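Local structure of conserved hypothetical protein, putative anti-sigma factor (Parabacteroides distasonis, 4M0N) at residues Val25-Lys31 with His42-Gly46; Val33-Asp37 with Met49-Phe55; Met64-Phe70 with Phe96-Gln102. The protein probably acts as a FecR-type anti-sigma factor that restrains a sigma factor, the present chain being its FecR domain followed by a C-terminal domain. The protein carries 1 engineered substitution. All coordinates share one frame; numbering follows the deposited sequence. Where two conformers were deposited one is given.

Interaction 1: Val25-Lys31 with His42-Gly46; sequences VNHGEHK and HLNAG. With MG (magnesium ion), chain B.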
loop_
_atom_site.group_PDB
_atom_site.type_symbol
_atom_site.label_atom_id
_atom_site.label_comp_id
_atom_site.label_asym_id
_atom_site.label_seq_id
_atom_site.Cartn_x
_atom_site.Cartn_y
_atom_site.Cartn_z
ATOM N N VAL A 25 4.321 -9.904 8.001
ATOM C CA VAL A 25 5.131 -8.814 8.496
ATOM C C VAL A 25 4.353 -8.124 9.583
ATOM O O VAL A 25 3.199 -7.726 9.387
ATOM C CB VAL A 25 5.441 -7.813 7.370
ATOM C CG1 VAL A 25 6.430 -6.772 7.841
ATOM C CG2 VAL A 25 5.996 -8.555 6.149
ATOM N N ASN A 26 4.958 -8.004 10.741
ATOM C CA ASN A 26 4.318 -7.317 11.841
ATOM C C ASN A 26 4.220 -5.837 11.596
ATOM O O ASN A 26 4.970 -5.250 10.782
ATOM C CB ASN A 26 5.127 -7.517 13.114
ATOM C CG ASN A 26 5.131 -8.951 13.585
ATOM O OD1 ASN A 26 4.156 -9.669 13.422
ATOM N ND2 ASN A 26 6.233 -9.366 14.170
ATOM N N HIS A 27 3.334 -5.186 12.338
ATOM C CA HIS A 27 3.314 -3.728 12.306
ATOM C C HIS A 27 4.662 -3.196 12.826
ATOM O O HIS A 27 5.271 -3.786 13.731
ATOM C CB HIS A 27 2.113 -3.184 13.071
ATOM C CG HIS A 27 0.807 -3.490 12.405
ATOM N ND1 HIS A 27 -0.407 -3.432 13.061
ATOM C CD2 HIS A 27 0.528 -3.905 11.145
ATOM C CE1 HIS A 27 -1.376 -3.765 12.225
ATOM N NE2 HIS A 27 -0.836 -4.074 11.068
ATOM N N GLY A 28 5.146 -2.112 12.221
ATOM C CA GLY A 28 6.446 -1.541 12.572
ATOM C C GLY A 28 7.655 -2.181 11.925
ATOM O O GLY A 28 8.795 -1.822 12.242
ATOM N N GLU A 29 7.424 -3.115 10.998
ATOM C CA GLU A 29 8.491 -3.873 10.355
ATOM C C GLU A 29 8.286 -3.934 8.848
ATOM O O GLU A 29 7.225 -3.541 8.331
ATOM C CB GLU A 29 8.522 -5.311 10.900
ATOM C CG GLU A 29 8.862 -5.372 12.390
ATOM C CD GLU A 29 9.021 -6.775 12.940
ATOM O OE1 GLU A 29 9.529 -7.665 12.225
ATOM O OE2 GLU A 29 8.659 -6.984 14.116
ATOM N N HIS A 30 9.332 -4.425 8.175
ATOM C CA HIS A 30 9.316 -4.787 6.752
ATOM C C HIS A 30 9.950 -6.153 6.591
ATOM O O HIS A 30 10.662 -6.665 7.480
ATOM C CB HIS A 30 10.213 -3.923 5.873
ATOM C CG HIS A 30 9.782 -2.509 5.714
ATOM N ND1 HIS A 30 10.614 -1.564 5.148
ATOM C CD2 HIS A 30 8.647 -1.862 6.060
ATOM C CE1 HIS A 30 10.007 -0.391 5.158
ATOM N NE2 HIS A 30 8.813 -0.543 5.711
ATOM N N LYS A 31 9.771 -6.706 5.405
ATOM C CA LYS A 31 10.498 -7.899 5.011
ATOM C C LYS A 31 10.813 -7.772 3.537
ATOM O O LYS A 31 10.153 -7.039 2.772
ATOM C CB LYS A 31 9.723 -9.184 5.268
ATOM C CG LYS A 31 9.422 -9.529 6.730
ATOM C CD LYS A 31 10.594 -9.968 7.574
ATOM C CE LYS A 31 10.120 -10.285 8.992
ATOM N NZ LYS A 31 9.043 -11.342 9.033
ATOM N N HIS A 42 9.348 -6.677 -1.686
ATOM C CA HIS A 42 9.441 -5.946 -0.409
ATOM C C HIS A 42 8.043 -5.883 0.173
ATOM O O HIS A 42 7.106 -5.435 -0.514
ATOM C CB HIS A 42 9.889 -4.531 -0.648
ATOM C CG HIS A 42 11.322 -4.387 -1.029
ATOM N ND1 HIS A 42 11.790 -4.675 -2.293
ATOM C CD2 HIS A 42 12.377 -3.906 -0.334
ATOM C CE1 HIS A 42 13.087 -4.419 -2.348
ATOM N NE2 HIS A 42 13.465 -3.938 -1.178
ATOM N N LEU A 43 7.895 -6.327 1.431
ATOM C CA LEU A 43 6.596 -6.386 2.086
ATOM C C LEU A 43 6.531 -5.352 3.186
ATOM O O LEU A 43 7.414 -5.292 4.037
ATOM C CB LEU A 43 6.368 -7.767 2.680
ATOM C CG LEU A 43 6.254 -8.902 1.681
ATOM C CD1 LEU A 43 7.616 -9.472 1.339
ATOM C CD2 LEU A 43 5.356 -9.957 2.306
ATOM N N ASN A 44 5.480 -4.533 3.170
ATOM C CA ASN A 44 5.299 -3.480 4.161
ATOM C C ASN A 44 4.628 -4.065 5.401
ATOM O O ASN A 44 4.102 -5.179 5.375
ATOM C CB ASN A 44 4.481 -2.358 3.575
ATOM C CG ASN A 44 4.680 -1.032 4.305
ATOM O OD1 ASN A 44 5.494 -0.945 5.247
ATOM N ND2 ASN A 44 3.948 -0.007 3.878
ATOM N N ALA A 45 4.675 -3.303 6.480
ATOM C CA ALA A 45 4.076 -3.637 7.753
ATOM C C ALA A 45 2.642 -4.119 7.598
ATOM O O ALA A 45 1.836 -3.482 6.915
ATOM C CB ALA A 45 4.071 -2.370 8.640
ATOM N N GLY A 46 2.325 -5.258 8.206
ATOM C CA GLY A 46 0.929 -5.704 8.240
ATOM C C GLY A 46 0.503 -6.599 7.111
ATOM O O GLY A 46 -0.706 -6.876 6.934
HETATM MG MG MG B . -2.464 -6.921 8.027
HETATM O O HOH W 1 -2.186 -5.028 8.745
HETATM O O HOH W 2 -2.689 -8.796 7.349
HETATM O O HOH W 3 -3.689 -6.143 6.601
HETATM O O HOH W 4 -1.357 -7.639 9.731
HETATM O O HOH W 5 -4.222 -7.069 9.301
#

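Interaction 2: Val33-Asp37 with Met49-Phe55; sequences VTLPD and MRYPTEF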
loop_
_atom_site.group_PDB
_atom_site.type_symbol
_atom_site.label_atom_id
_atom_site.label_comp_id
_atom_site.label_asym_id
_atom_site.label_seq_id
_atom_site.Cartn_x
_atom_site.Cartn_y
_atom_site.Cartn_z
ATOM N N VAL A 33 11.984 -10.433 0.387
ATOM C CA VAL A 33 12.174 -11.814 0.015
ATOM C C VAL A 33 12.443 -11.933 -1.465
ATOM O O VAL A 33 11.930 -11.171 -2.282
ATOM C CB VAL A 33 10.985 -12.699 0.431
ATOM C CG1 VAL A 33 9.748 -12.329 -0.347
ATOM C CG2 VAL A 33 11.296 -14.179 0.245
ATOM N N THR A 34 13.292 -12.882 -1.806
ATOM C CA THR A 34 13.513 -13.194 -3.179
ATOM C C THR A 34 12.766 -14.489 -3.476
ATOM O O THR A 34 12.977 -15.518 -2.814
ATOM C CB THR A 34 14.998 -13.319 -3.489
ATOM O OG1 THR A 34 15.637 -12.110 -3.104
ATOM C CG2 THR A 34 15.213 -13.529 -4.944
ATOM N N LEU A 35 11.902 -14.435 -4.479
ATOM C CA LEU A 35 11.143 -15.602 -4.878
ATOM C C LEU A 35 11.963 -16.583 -5.727
ATOM O O LEU A 35 13.037 -16.244 -6.224
ATOM C CB LEU A 35 9.887 -15.150 -5.632
ATOM C CG LEU A 35 8.904 -14.353 -4.789
ATOM C CD1 LEU A 35 7.752 -13.866 -5.649
ATOM C CD2 LEU A 35 8.376 -15.189 -3.633
ATOM N N PRO A 36 11.455 -17.810 -5.908
ATOM C CA PRO A 36 12.194 -18.843 -6.658
ATOM C C PRO A 36 12.571 -18.468 -8.085
ATOM O O PRO A 36 13.516 -19.041 -8.638
ATOM C CB PRO A 36 11.216 -20.019 -6.677
ATOM C CG PRO A 36 10.374 -19.820 -5.472
ATOM C CD PRO A 36 10.201 -18.346 -5.346
ATOM N N ASP A 37 11.817 -17.553 -8.697
ATOM C CA ASP A 37 12.113 -17.087 -10.043
ATOM C C ASP A 37 13.087 -15.901 -10.054
ATOM O O ASP A 37 13.378 -15.363 -11.123
ATOM C CB ASP A 37 10.807 -16.648 -10.736
ATOM C CG ASP A 37 10.186 -15.428 -10.081
ATOM O OD1 ASP A 37 10.479 -15.207 -8.891
ATOM O OD2 ASP A 37 9.431 -14.682 -10.762
ATOM N N MET A 49 1.876 -12.662 2.530
ATOM C CA MET A 49 2.041 -13.183 1.204
ATOM C C MET A 49 2.250 -14.709 1.242
ATOM O O MET A 49 2.998 -15.237 2.084
ATOM C CB MET A 49 3.182 -12.470 0.446
ATOM C CG MET A 49 3.392 -13.020 -0.958
ATOM S SD MET A 49 4.626 -12.124 -1.921
ATOM C CE MET A 49 6.129 -12.600 -1.102
ATOM N N ARG A 50 1.594 -15.389 0.306
ATOM C CA ARG A 50 1.616 -16.840 0.162
ATOM C C ARG A 50 2.180 -17.138 -1.212
ATOM O O ARG A 50 1.733 -16.558 -2.213
ATOM C CB ARG A 50 0.140 -17.306 0.270
ATOM C CG ARG A 50 -0.222 -18.688 0.707
ATOM C CD ARG A 50 -1.760 -18.708 0.856
ATOM N NE ARG A 50 -2.165 -17.871 1.993
ATOM C CZ ARG A 50 -2.888 -16.749 1.982
ATOM N NH1 ARG A 50 -3.395 -16.225 0.872
ATOM N NH2 ARG A 50 -3.104 -16.136 3.145
ATOM N N TYR A 51 3.184 -18.011 -1.270
ATOM C CA TYR A 51 3.849 -18.351 -2.530
ATOM C C TYR A 51 4.356 -19.771 -2.421
ATOM O O TYR A 51 4.532 -20.281 -1.298
ATOM C CB TYR A 51 4.988 -17.371 -2.833
ATOM C CG TYR A 51 6.099 -17.322 -1.782
ATOM C CD1 TYR A 51 6.001 -16.478 -0.698
ATOM C CD2 TYR A 51 7.261 -18.075 -1.922
ATOM C CE1 TYR A 51 6.992 -16.404 0.262
ATOM C CE2 TYR A 51 8.277 -18.003 -0.968
ATOM C CZ TYR A 51 8.133 -17.147 0.117
ATOM O OH TYR A 51 9.100 -17.035 1.099
ATOM N N PRO A 52 4.565 -20.422 -3.574
ATOM C CA PRO A 52 5.057 -21.792 -3.624
ATOM C C PRO A 52 6.593 -21.811 -3.553
ATOM O O PRO A 52 7.251 -20.903 -4.040
ATOM C CB PRO A 52 4.540 -22.270 -4.970
ATOM C CG PRO A 52 4.626 -21.075 -5.844
ATOM C CD PRO A 52 4.445 -19.859 -4.941
ATOM N N THR A 53 7.181 -22.848 -2.971
ATOM C CA THR A 53 8.654 -22.931 -2.949
ATOM C C THR A 53 9.246 -23.189 -4.363
ATOM O O THR A 53 10.432 -22.992 -4.589
ATOM C CB THR A 53 9.125 -23.932 -1.879
ATOM O OG1 THR A 53 8.401 -25.146 -2.035
ATOM C CG2 THR A 53 8.859 -23.345 -0.459
ATOM N N GLU A 54 8.404 -23.603 -5.305
ATOM C CA GLU A 54 8.760 -23.712 -6.717
ATOM C C GLU A 54 7.553 -23.301 -7.562
ATOM O O GLU A 54 6.432 -23.681 -7.229
ATOM C CB GLU A 54 9.147 -25.168 -7.016
ATOM C CG GLU A 54 9.606 -25.467 -8.432
ATOM C CD GLU A 54 10.344 -26.802 -8.520
ATOM O OE1 GLU A 54 10.613 -27.409 -7.460
ATOM O OE2 GLU A 54 10.665 -27.246 -9.642
ATOM N N PHE A 55 7.773 -22.547 -8.640
ATOM C CA PHE A 55 6.698 -22.172 -9.556
ATOM C C PHE A 55 6.614 -23.300 -10.601
ATOM O O PHE A 55 7.383 -23.320 -11.566
ATOM C CB PHE A 55 6.986 -20.832 -10.255
ATOM C CG PHE A 55 6.863 -19.623 -9.360
ATOM C CD1 PHE A 55 5.665 -19.355 -8.706
ATOM C CD2 PHE A 55 7.914 -18.714 -9.229
ATOM C CE1 PHE A 55 5.529 -18.213 -7.916
ATOM C CE2 PHE A 55 7.789 -17.589 -8.424
ATOM C CZ PHE A 55 6.607 -17.344 -7.777
#

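Interaction 3: Met64-Phe70 with Phe96-Gln102; sequences MEGEAFF and FNVKAYQ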
loop_
_atom_site.group_PDB
_atom_site.type_symbol
_atom_site.label_atom_id
_atom_site.label_comp_id
_atom_site.label_asym_id
_atom_site.label_seq_id
_atom_site.Cartn_x
_atom_site.Cartn_y
_atom_site.Cartn_z
ATOM N N MET A 64 -1.547 -12.175 -2.016
ATOM C CA MET A 64 -1.105 -11.204 -1.075
ATOM C C MET A 64 -2.259 -10.383 -0.547
ATOM O O MET A 64 -3.209 -10.085 -1.268
ATOM C CB MET A 64 -0.065 -10.300 -1.751
ATOM C CG MET A 64 0.635 -9.371 -0.792
ATOM S SD MET A 64 -0.104 -7.743 -0.571
ATOM C CE MET A 64 0.121 -7.101 -2.235
ATOM N N GLU A 65 -2.181 -10.043 0.729
ATOM C CA GLU A 65 -3.042 -9.083 1.362
ATOM C C GLU A 65 -2.180 -8.156 2.197
ATOM O O GLU A 65 -1.354 -8.620 3.016
ATOM C CB GLU A 65 -4.090 -9.815 2.211
ATOM C CG GLU A 65 -5.085 -8.918 2.904
ATOM C CD GLU A 65 -4.553 -8.401 4.217
ATOM O OE1 GLU A 65 -4.136 -9.226 5.092
ATOM O OE2 GLU A 65 -4.564 -7.186 4.390
ATOM N N GLY A 66 -2.302 -6.856 1.940
ATOM C CA GLY A 66 -1.421 -5.843 2.532
ATOM C C GLY A 66 -0.776 -5.054 1.425
ATOM O O GLY A 66 -1.385 -4.867 0.369
ATOM N N GLU A 67 0.477 -4.650 1.621
ATOM C CA GLU A 67 1.194 -3.856 0.626
ATOM C C GLU A 67 2.546 -4.428 0.340
ATOM O O GLU A 67 3.291 -4.774 1.268
ATOM C CB GLU A 67 1.316 -2.397 1.108
ATOM C CG GLU A 67 2.142 -1.565 0.110
ATOM C CD GLU A 67 2.135 -0.098 0.444
ATOM O OE1 GLU A 67 2.121 0.279 1.666
ATOM O OE2 GLU A 67 2.112 0.722 -0.515
ATOM N N ALA A 68 2.861 -4.590 -0.952
ATOM C CA ALA A 68 4.157 -5.107 -1.356
ATOM C C ALA A 68 4.585 -4.459 -2.645
ATOM O O ALA A 68 3.756 -4.127 -3.487
ATOM C CB ALA A 68 4.081 -6.619 -1.551
ATOM N N PHE A 69 5.899 -4.309 -2.773
ATOM C CA PHE A 69 6.519 -3.836 -4.015
ATOM C C PHE A 69 7.200 -5.047 -4.641
ATOM O O PHE A 69 8.080 -5.678 -4.017
ATOM C CB PHE A 69 7.520 -2.742 -3.720
ATOM C CG PHE A 69 8.159 -2.194 -4.953
ATOM C CD1 PHE A 69 7.419 -1.418 -5.821
ATOM C CD2 PHE A 69 9.443 -2.521 -5.262
ATOM C CE1 PHE A 69 7.989 -0.929 -6.995
ATOM C CE2 PHE A 69 10.021 -2.035 -6.434
ATOM C CZ PHE A 69 9.293 -1.258 -7.281
ATOM N N PHE A 70 6.826 -5.325 -5.884
ATOM C CA PHE A 70 7.345 -6.415 -6.674
ATOM C C PHE A 70 8.287 -5.922 -7.776
ATOM O O PHE A 70 7.934 -5.015 -8.528
ATOM C CB PHE A 70 6.181 -7.132 -7.345
ATOM C CG PHE A 70 5.239 -7.764 -6.386
ATOM C CD1 PHE A 70 4.244 -7.009 -5.803
ATOM C CD2 PHE A 70 5.351 -9.108 -6.075
ATOM C CE1 PHE A 70 3.390 -7.586 -4.890
ATOM C CE2 PHE A 70 4.515 -9.698 -5.166
ATOM C CZ PHE A 70 3.531 -8.925 -4.568
ATOM N N PHE A 96 6.367 -2.845 -9.599
ATOM C CA PHE A 96 5.116 -2.181 -9.251
ATOM C C PHE A 96 4.757 -2.417 -7.806
ATOM O O PHE A 96 5.159 -3.432 -7.202
ATOM C CB PHE A 96 3.986 -2.678 -10.139
ATOM C CG PHE A 96 3.818 -4.176 -10.096
ATOM C CD1 PHE A 96 4.625 -5.006 -10.863
ATOM C CD2 PHE A 96 2.870 -4.749 -9.278
ATOM C CE1 PHE A 96 4.500 -6.386 -10.782
ATOM C CE2 PHE A 96 2.758 -6.144 -9.173
ATOM C CZ PHE A 96 3.564 -6.956 -9.955
ATOM N N ASN A 97 4.007 -1.451 -7.268
ATOM C CA ASN A 97 3.451 -1.518 -5.924
ATOM C C ASN A 97 1.999 -1.923 -5.929
ATOM O O ASN A 97 1.212 -1.452 -6.728
ATOM C CB ASN A 97 3.525 -0.120 -5.280
ATOM C CG ASN A 97 3.459 -0.157 -3.779
ATOM O OD1 ASN A 97 4.448 -0.510 -3.106
ATOM N ND2 ASN A 97 2.333 0.302 -3.226
ATOM N N VAL A 98 1.640 -2.804 -4.994
ATOM C CA VAL A 98 0.254 -3.194 -4.787
ATOM C C VAL A 98 -0.049 -2.924 -3.328
ATOM O O VAL A 98 0.563 -3.502 -2.433
ATOM C CB VAL A 98 0.035 -4.687 -5.061
ATOM C CG1 VAL A 98 -1.401 -5.030 -4.870
ATOM C CG2 VAL A 98 0.494 -5.060 -6.471
ATOM N N LYS A 99 -0.967 -2.002 -3.119
ATOM C CA LYS A 99 -1.387 -1.642 -1.759
ATOM C C LYS A 99 -2.810 -2.094 -1.624
ATOM O O LYS A 99 -3.735 -1.492 -2.210
ATOM C CB LYS A 99 -1.254 -0.156 -1.514
ATOM C CG LYS A 99 -1.559 0.189 -0.071
ATOM C CD LYS A 99 -1.388 1.649 0.179
ATOM C CE LYS A 99 -1.711 1.935 1.639
ATOM N NZ LYS A 99 -1.298 3.333 1.891
ATOM N N ALA A 100 -3.033 -3.149 -0.836
ATOM C CA ALA A 100 -4.340 -3.838 -0.779
ATOM C C ALA A 100 -4.587 -4.398 0.608
ATOM O O ALA A 100 -4.807 -5.565 0.789
ATOM C CB ALA A 100 -4.419 -4.941 -1.839
ATOM N N TYR A 101 -4.504 -3.534 1.592
ATOM C CA TYR A 101 -4.780 -3.918 2.973
ATOM C C TYR A 101 -6.288 -4.161 3.088
ATOM O O TYR A 101 -7.131 -3.314 2.716
ATOM C CB TYR A 101 -4.363 -2.824 3.960
ATOM C CG TYR A 101 -2.886 -2.679 4.128
ATOM C CD1 TYR A 101 -2.172 -3.512 4.983
ATOM C CD2 TYR A 101 -2.188 -1.711 3.430
ATOM C CE1 TYR A 101 -0.805 -3.381 5.150
ATOM C CE2 TYR A 101 -0.840 -1.566 3.610
ATOM C CZ TYR A 101 -0.148 -2.401 4.443
ATOM O OH TYR A 101 1.194 -2.221 4.604
ATOM N N GLN A 102 -6.624 -5.313 3.649
ATOM C CA GLN A 102 -8.034 -5.679 3.777
ATOM C C GLN A 102 -8.822 -4.738 4.678
ATOM O O GLN A 102 -10.038 -4.534 4.445
ATOM C CB GLN A 102 -8.179 -7.165 4.165
ATOM C CG GLN A 102 -7.750 -7.530 5.566
ATOM C CD GLN A 102 -7.753 -9.047 5.861
ATOM O OE1 GLN A 102 -8.097 -9.910 5.025
ATOM N NE2 GLN A 102 -7.368 -9.366 7.063
HETATM O O HOH W 6 1.439 2.403 2.670
#

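Interaction 1: Val25-Lys31 with His42-Gly46
The side chains of V25 and L43 cross at a slant, V25 CG2 3.6 Å from L43 CB. The valine points CG1 away from its own backbone N (chi1 -173°), which lays that branch beside N44 O and 3.9 Å from A45 CA and leaves CG2 for the leucine. H27 turns the edge of its imidazole to G46: H27 CD2 is 3.4 Å from G46 CA, close to the ring plane. In that plane too, H27 NE2 lies 2.9 Å from the oxygen of a magnesium-bound water, to which it is hydrogen-bonded. H30 crosses N44 with ring and amide planes 75° apart, N44 OD1 lying obliquely to the ring, 3.4 Å from H30 CD2, while N44 ND2 is taken by E67. K31 and L43 form an antiparallel hydrogen-bonded pair whose bond from L43 N to K31 O is 2.7 Å and nearly straight, and G46 N meets V25 O at 2.9 Å from above the carbonyl plane. Between these ties the chain reverses in a type II turn, N26 to E29, with G28 third. Magnesium is bound by G46 O at 2.1 Å and by five waters, so the protein reaches most of its shell only through water, as through H27.

Interaction 2: Val33-Asp37 with Met49-Phe55
Toward one end of the two facing beta sheets of the FecR domain, L35 and Y51 meet between the sheets, near the surface, without any hydrogen bond between the segments. L35 CD2 stands over one face of the tyrosine ring, 3.7 Å from its centroid and 18° off the normal, displaced toward the CG-CD2 side of the rim, in a CH-pi contact. The tyrosine can offer that face because its CG is set between the backbone N and the carbonyl carbon (chi1 60°), which carries the ring across toward strand 31-34. There V33 comes to meet it from the opposite direction, with V33 CG2 3.7 Å from Y51 OH. The other valine branch, V33 CG1, touches M49 CE at 3.7 Å; the methionine runs out extended and bends only at its last torsion, swinging the methyl toward the valine. Strand 31-34 lies at the border of one sheet and strand 48-51 belongs to the other, so these side chains lie between the sheets, with V41, L43, I23 and V62 beside them. A serine in place of Y51 would probably leave L35 CD2 without the ring face beneath it and open a gap between V33 and strand 48-51. Further along, F55 receives L35 CD1 at its edge, 4.2 Å from F55 CZ, and near the ring plane D37 OD1 approaches F55 CE2 at 3.6 Å, the carboxylate steeply inclined to the ring. The D37 carboxylate is itself held by T39 and by a salt bridge to R60. The P36 side chain crosses that of F55 at about a right angle and sets P36 CG 3.3 Å from T53 O and 3.6 Å from P52 O, so that the proline ring rests on the carbonyl oxygens of P52 and T53.

Interaction 3: Met64-Phe70 with Phe96-Gln102
G66 with A100, A68 with V98 and F70 with F96 are the hydrogen-bonded pairs of an antiparallel ladder joining strands 67-72 and 94-100, in the middle of one sheet of the FecR domain. Each pair is bonded in both directions: V98 N to A68 O, at 2.9 Å, is nearly along the C=O axis, whereas G66 N meets A100 O from above the carbonyl plane, where the chain turns its corner. On the face of E67 and N97, N97 ND2 gives a straight 2.8 Å bond to the anti lone pair of E67 OE2, which lies in the amide plane. N44 meets E67 OE1, and W155 meets N97 OD1. K99 NZ is salt-bridged to D173 and also donates to a water, 3.0 Å from its oxygen, that lies next to E67 OE1. E65 OE2 accepts Q102 N at 2.9 Å, and its carboxylate stacks on the Q102 amide with the planes 8° apart. The opposite face is apolar: F96 CG lies between its backbone N and carbonyl carbon (chi1 56°), which brings the ring face to F70 CB, 4.0 Å from the F96 centroid. Y101 OH bonds to A45 O, and G66 CA lies over one face of the Y101 ring, 3.7 Å from its centroid.

Overall arrangement
From the N terminus, the loop after strand 21-24 and the start of strand 31-34 meet the end of strand 40-43 in interaction 1, closing a loop of ten residues. Interaction 2 starts inside that loop, at V33, and ends beyond it, so the two cross; L43, with CD2 3.8 Å from M49 CB and CD1 3.9 Å from V33 CG1, links them. Interaction 3 follows in series, closing the excursion through strands 80-83 and 88-91; its first segment turns a corner at G66, from strand 60-65 of one sheet to strand 67-72 of the other. Interactions 1 and 3 share that second sheet, while M49 SD, 4.1 Å from F70 CE2, connects interaction 2 to interaction 3 across the two sheets.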